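Sister chromatid cohesion protein (Chaetomium thermophilum, PDB 5T8V) is thought to act as a cohesin loader that binds chromatin, of which this chain is the C-terminal, helical HEAT-repeat fragment. Local coordinates at residues 173-178 against 182-187; 238-241 against 245-248. All coordinates share one frame; numbering follows the deposited sequence.

How the contacts relate
Both contacts are short-range closures in which a loop folds back on the helical segment that follows: contact 1 joins the loop after helix 149-172 to helix 180-187, and contact 2 joins the loop after helix 218-232 to residues leading into helix 247-267. Contact 1 is partly buried and apolar in character, with 308 Å² covered and no hydrogen bond between its segments. Contact 2 lies at the surface, covers 168 Å² and has one weak hydroxyl-carboxylate bond as its sole hydrogen bond between the segments. Their centres are about 13 Å apart, and they meet where F183 CZ packs 3.9 Å from R241 O. V244, between the segments of contact 2, also touches L173 and L186.

Contact 1 (173-178 against 182-187); sequences LRNTSD and LFKALS
The backbone oxygen of F183 takes two bonds from S187, from its N at 2.9 Å and from its OG at 2.7 Å, the hydroxyl standing above the carbonyl plane. Across the contact the F183 ring meets the loop chiefly through N175, whose CB lies 4.0 Å from the ring centroid and 5° off the ring normal, a CH-pi contact over the middle of the face. CG of N175 stands anti to its backbone N (chi1 -161°), which carries the amide outward from that point, so that ND2 passes 3.4 Å from F183 CD1 with amide and ring planes 32° apart. N175 is the centre of an inverse gamma turn, closed by a weak T176 N to R174 O bond, in the loop that connects two consecutive helices of this helical-repeat protein. L173, the first residue beyond helix 149-172, rests CD2 against the helix, 3.7 Å from F183 CA and 3.8 Å from L186 CD1, and also touches CG of L182, the two leucines lying aslant. With an alanine in place of F183, N175 CB is likely to lose the ring face it rests on and the R174 peptide its aromatic neighbour. At the ring edge, near its plane, sits L173 O, which also accepts R174 NH1; the same NH1 bonds to A171 O, while NH2 reaches E235 O. K184 brings CE to within 3.9 Å of N175 ND2, but its NZ pairs with E180.

Contact 2 (238-241 against 245-248); sequences NAER and IETQ
The two backbones come nearest at E240 and E246, with CA atoms 6.4 Å apart, and neither segment forms a backbone hydrogen bond to the other. What joins them is therefore side-chain contact. E240 carries most of it: from a first torsion of -77° its chain runs extended beyond CG, which takes the carboxylate across to T247. There OE2 accepts a weak hydrogen bond from T247 OG1 at 3.2 Å, the two side chains meeting at a slant. The same hydroxyl lies 3.4 Å from E240 CG, and T247 CG2 adds a looser apolar touch to that methylene. OE2 also passes 3.9 Å from E246 CB, yet the two carboxylates keep apart, E240 OE2 being 5.2 Å from E246 OE1; their like charges would be expected to disfavour a closer approach. I245 faces away from E240, its side chain buried against L194 and M197 of helix 190-213. On the E240 side the backbone bends sharply, R241 N returning to A239 O in a weak bond of 2.8 Å. This places E240 at the centre of an inverse gamma turn, within a surface interhelical loop of a helical-repeat fold.

Contact 1 (173-178 against 182-187)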
loop_
_atom_site.group_PDB
_atom_site.type_symbol
_atom_site.label_atom_id
_atom_site.label_comp_id
_atom_site.label_asym_id
_atom_site.label_seq_id
_atom_site.Cartn_x
_atom_site.Cartn_y
_atom_site.Cartn_z
ATOM N N LEU A 173 31.469 -0.005 -38.850
ATOM C CA LEU A 173 32.693 -0.797 -38.884
ATOM C C LEU A 173 33.421 -0.718 -37.549
ATOM O O LEU A 173 33.650 0.372 -37.016
ATOM C CB LEU A 173 33.608 -0.313 -40.006
ATOM C CG LEU A 173 34.807 -1.220 -40.283
ATOM C CD1 LEU A 173 34.358 -2.484 -40.999
ATOM C CD2 LEU A 173 35.865 -0.483 -41.089
ATOM N N ARG A 174 33.800 -1.879 -37.020
ATOM C CA ARG A 174 34.508 -1.981 -35.755
ATOM C C ARG A 174 35.853 -2.663 -35.965
ATOM O O ARG A 174 36.177 -3.139 -37.056
ATOM C CB ARG A 174 33.677 -2.751 -34.723
ATOM C CG ARG A 174 32.353 -2.088 -34.381
ATOM C CD ARG A 174 32.556 -0.766 -33.652
ATOM N NE ARG A 174 31.286 -0.100 -33.367
ATOM C CZ ARG A 174 30.665 0.731 -34.200
ATOM N NH1 ARG A 174 31.187 1.014 -35.386
ATOM N NH2 ARG A 174 29.511 1.280 -33.845
ATOM N N ASN A 175 36.639 -2.705 -34.893
ATOM C CA ASN A 175 37.990 -3.264 -34.941
ATOM C C ASN A 175 37.956 -4.722 -34.488
ATOM O O ASN A 175 38.508 -5.110 -33.457
ATOM C CB ASN A 175 38.932 -2.425 -34.083
ATOM C CG ASN A 175 40.387 -2.636 -34.440
ATOM O OD1 ASN A 175 40.789 -3.730 -34.834
ATOM N ND2 ASN A 175 41.185 -1.583 -34.309
ATOM N N THR A 176 37.280 -5.534 -35.296
ATOM C CA THR A 176 37.138 -6.960 -35.045
ATOM C C THR A 176 38.180 -7.734 -35.842
ATOM O O THR A 176 38.619 -7.300 -36.911
ATOM C CB THR A 176 35.734 -7.441 -35.422
ATOM O OG1 THR A 176 34.757 -6.590 -34.811
ATOM C CG2 THR A 176 35.502 -8.877 -34.959
ATOM N N SER A 177 38.575 -8.893 -35.309
ATOM C CA SER A 177 39.543 -9.736 -36.003
ATOM C C SER A 177 39.084 -10.069 -37.417
ATOM O O SER A 177 39.915 -10.329 -38.294
ATOM C CB SER A 177 39.782 -11.020 -35.208
ATOM O OG SER A 177 40.683 -11.878 -35.887
ATOM N N ASP A 178 37.771 -10.063 -37.659
ATOM C CA ASP A 178 37.249 -10.365 -38.987
ATOM C C ASP A 178 37.419 -9.184 -39.936
ATOM O O ASP A 178 37.675 -9.377 -41.130
ATOM C CB ASP A 178 35.775 -10.763 -38.882
ATOM C CG ASP A 178 35.255 -11.426 -40.143
ATOM O OD1 ASP A 178 35.642 -10.998 -41.250
ATOM O OD2 ASP A 178 34.457 -12.381 -40.024
ATOM N N LEU A 182 40.682 -3.935 -42.612
ATOM C CA LEU A 182 39.957 -2.834 -43.238
ATOM C C LEU A 182 39.845 -1.642 -42.294
ATOM O O LEU A 182 40.042 -0.490 -42.705
ATOM C CB LEU A 182 38.570 -3.307 -43.675
ATOM C CG LEU A 182 37.624 -2.233 -44.216
ATOM C CD1 LEU A 182 38.270 -1.456 -45.353
ATOM C CD2 LEU A 182 36.320 -2.863 -44.675
ATOM N N PHE A 183 39.529 -1.902 -41.023
ATOM C CA PHE A 183 39.416 -0.821 -40.049
ATOM C C PHE A 183 40.696 0.001 -40.000
ATOM O O PHE A 183 40.663 1.233 -40.102
ATOM C CB PHE A 183 39.089 -1.388 -38.666
ATOM C CG PHE A 183 38.960 -0.341 -37.595
ATOM C CD1 PHE A 183 40.084 0.203 -36.996
ATOM C CD2 PHE A 183 37.713 0.094 -37.183
ATOM C CE1 PHE A 183 39.969 1.166 -36.015
ATOM C CE2 PHE A 183 37.592 1.057 -36.197
ATOM C CZ PHE A 183 38.722 1.593 -35.613
ATOM N N LYS A 184 41.843 -0.664 -39.844
ATOM C CA LYS A 184 43.091 0.086 -39.740
ATOM C C LYS A 184 43.452 0.753 -41.062
ATOM O O LYS A 184 44.052 1.837 -41.071
ATOM C CB LYS A 184 44.210 -0.837 -39.258
ATOM C CG LYS A 184 43.796 -1.656 -38.040
ATOM C CD LYS A 184 44.973 -2.114 -37.197
ATOM C CE LYS A 184 44.481 -2.867 -35.967
ATOM N NZ LYS A 184 45.583 -3.444 -35.149
ATOM N N ALA A 185 43.069 0.140 -42.183
ATOM C CA ALA A 185 43.326 0.737 -43.490
ATOM C C ALA A 185 42.601 2.072 -43.640
ATOM O O ALA A 185 43.217 3.089 -43.981
ATOM C CB ALA A 185 42.909 -0.235 -44.591
ATOM N N LEU A 186 41.287 2.088 -43.395
ATOM C CA LEU A 186 40.531 3.338 -43.496
ATOM C C LEU A 186 40.988 4.343 -42.443
ATOM O O LEU A 186 41.104 5.550 -42.718
ATOM C CB LEU A 186 39.037 3.047 -43.351
ATOM C CG LEU A 186 38.402 2.238 -44.485
ATOM C CD1 LEU A 186 37.107 1.587 -44.024
ATOM C CD2 LEU A 186 38.152 3.126 -45.691
ATOM N N SER A 187 41.249 3.860 -41.227
ATOM C CA SER A 187 41.792 4.720 -40.183
ATOM C C SER A 187 43.091 5.376 -40.627
ATOM O O SER A 187 43.436 6.459 -40.142
ATOM C CB SER A 187 42.015 3.910 -38.905
ATOM O OG SER A 187 40.801 3.355 -38.429
#

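Contact 2 (238-241 against 245-248)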
loop_
_atom_site.group_PDB
_atom_site.type_symbol
_atom_site.label_atom_id
_atom_site.label_comp_id
_atom_site.label_asym_id
_atom_site.label_seq_id
_atom_site.Cartn_x
_atom_site.Cartn_y
_atom_site.Cartn_z
ATOM N N ASN A 238 30.544 3.594 -29.619
ATOM C CA ASN A 238 30.446 3.972 -28.214
ATOM C C ASN A 238 31.417 5.102 -27.896
ATOM O O ASN A 238 31.003 6.251 -27.715
ATOM C CB ASN A 238 30.716 2.762 -27.316
ATOM C CG ASN A 238 29.877 1.557 -27.692
ATOM O OD1 ASN A 238 28.916 1.666 -28.455
ATOM N ND2 ASN A 238 30.234 0.395 -27.153
ATOM N N ALA A 239 32.707 4.786 -27.828
ATOM C CA ALA A 239 33.752 5.764 -27.578
ATOM C C ALA A 239 34.574 5.971 -28.842
ATOM O O ALA A 239 34.520 5.175 -29.784
ATOM C CB ALA A 239 34.663 5.316 -26.430
ATOM N N GLU A 240 35.346 7.057 -28.856
ATOM C CA GLU A 240 36.154 7.406 -30.022
ATOM C C GLU A 240 37.453 6.587 -30.040
ATOM O O GLU A 240 38.565 7.116 -30.003
ATOM C CB GLU A 240 36.421 8.909 -30.030
ATOM C CG GLU A 240 35.220 9.736 -30.501
ATOM C CD GLU A 240 35.525 11.218 -30.617
ATOM O OE1 GLU A 240 36.511 11.677 -30.005
ATOM O OE2 GLU A 240 34.776 11.925 -31.325
ATOM N N ARG A 241 37.298 5.259 -30.088
ATOM C CA ARG A 241 38.458 4.381 -30.174
ATOM C C ARG A 241 38.213 3.306 -31.227
ATOM O O ARG A 241 39.143 2.864 -31.915
ATOM C CB ARG A 241 38.760 3.731 -28.824
ATOM C CG ARG A 241 38.841 4.700 -27.652
ATOM C CD ARG A 241 39.321 3.988 -26.401
ATOM N NE ARG A 241 38.309 3.082 -25.852
ATOM C CZ ARG A 241 37.676 3.243 -24.690
ATOM N NH1 ARG A 241 37.940 4.277 -23.900
ATOM N NH2 ARG A 241 36.773 2.348 -24.303
ATOM N N ILE A 245 36.370 7.311 -38.005
ATOM C CA ILE A 245 36.482 8.759 -37.901
ATOM C C ILE A 245 35.753 9.215 -36.644
ATOM O O ILE A 245 35.104 8.429 -35.952
ATOM C CB ILE A 245 35.928 9.482 -39.148
ATOM C CG1 ILE A 245 34.455 9.129 -39.367
ATOM C CG2 ILE A 245 36.756 9.117 -40.372
ATOM C CD1 ILE A 245 33.797 9.891 -40.503
ATOM N N GLU A 246 35.871 10.509 -36.355
ATOM C CA GLU A 246 35.233 11.075 -35.175
ATOM C C GLU A 246 33.729 10.836 -35.211
ATOM O O GLU A 246 33.057 11.147 -36.198
ATOM C CB GLU A 246 35.531 12.571 -35.081
ATOM C CG GLU A 246 36.965 12.886 -34.692
ATOM C CD GLU A 246 37.246 14.375 -34.642
ATOM O OE1 GLU A 246 36.356 15.162 -35.028
ATOM O OE2 GLU A 246 38.358 14.757 -34.217
ATOM N N THR A 247 33.207 10.281 -34.117
ATOM C CA THR A 247 31.782 9.980 -34.022
ATOM C C THR A 247 30.916 11.212 -34.271
ATOM O O THR A 247 29.805 11.095 -34.808
ATOM C CB THR A 247 31.486 9.393 -32.643
ATOM O OG1 THR A 247 32.054 10.232 -31.632
ATOM C CG2 THR A 247 32.079 7.992 -32.517
ATOM N N GLN A 248 31.399 12.396 -33.885
ATOM C CA GLN A 248 30.600 13.608 -34.035
ATOM C C GLN A 248 30.186 13.841 -35.483
ATOM O O GLN A 248 29.112 14.395 -35.737
ATOM C CB GLN A 248 31.373 14.815 -33.506
ATOM C CG GLN A 248 31.645 14.764 -32.009
ATOM C CD GLN A 248 32.046 16.112 -31.440
ATOM O OE1 GLN A 248 31.871 17.149 -32.083
ATOM N NE2 GLN A 248 32.588 16.105 -30.228
#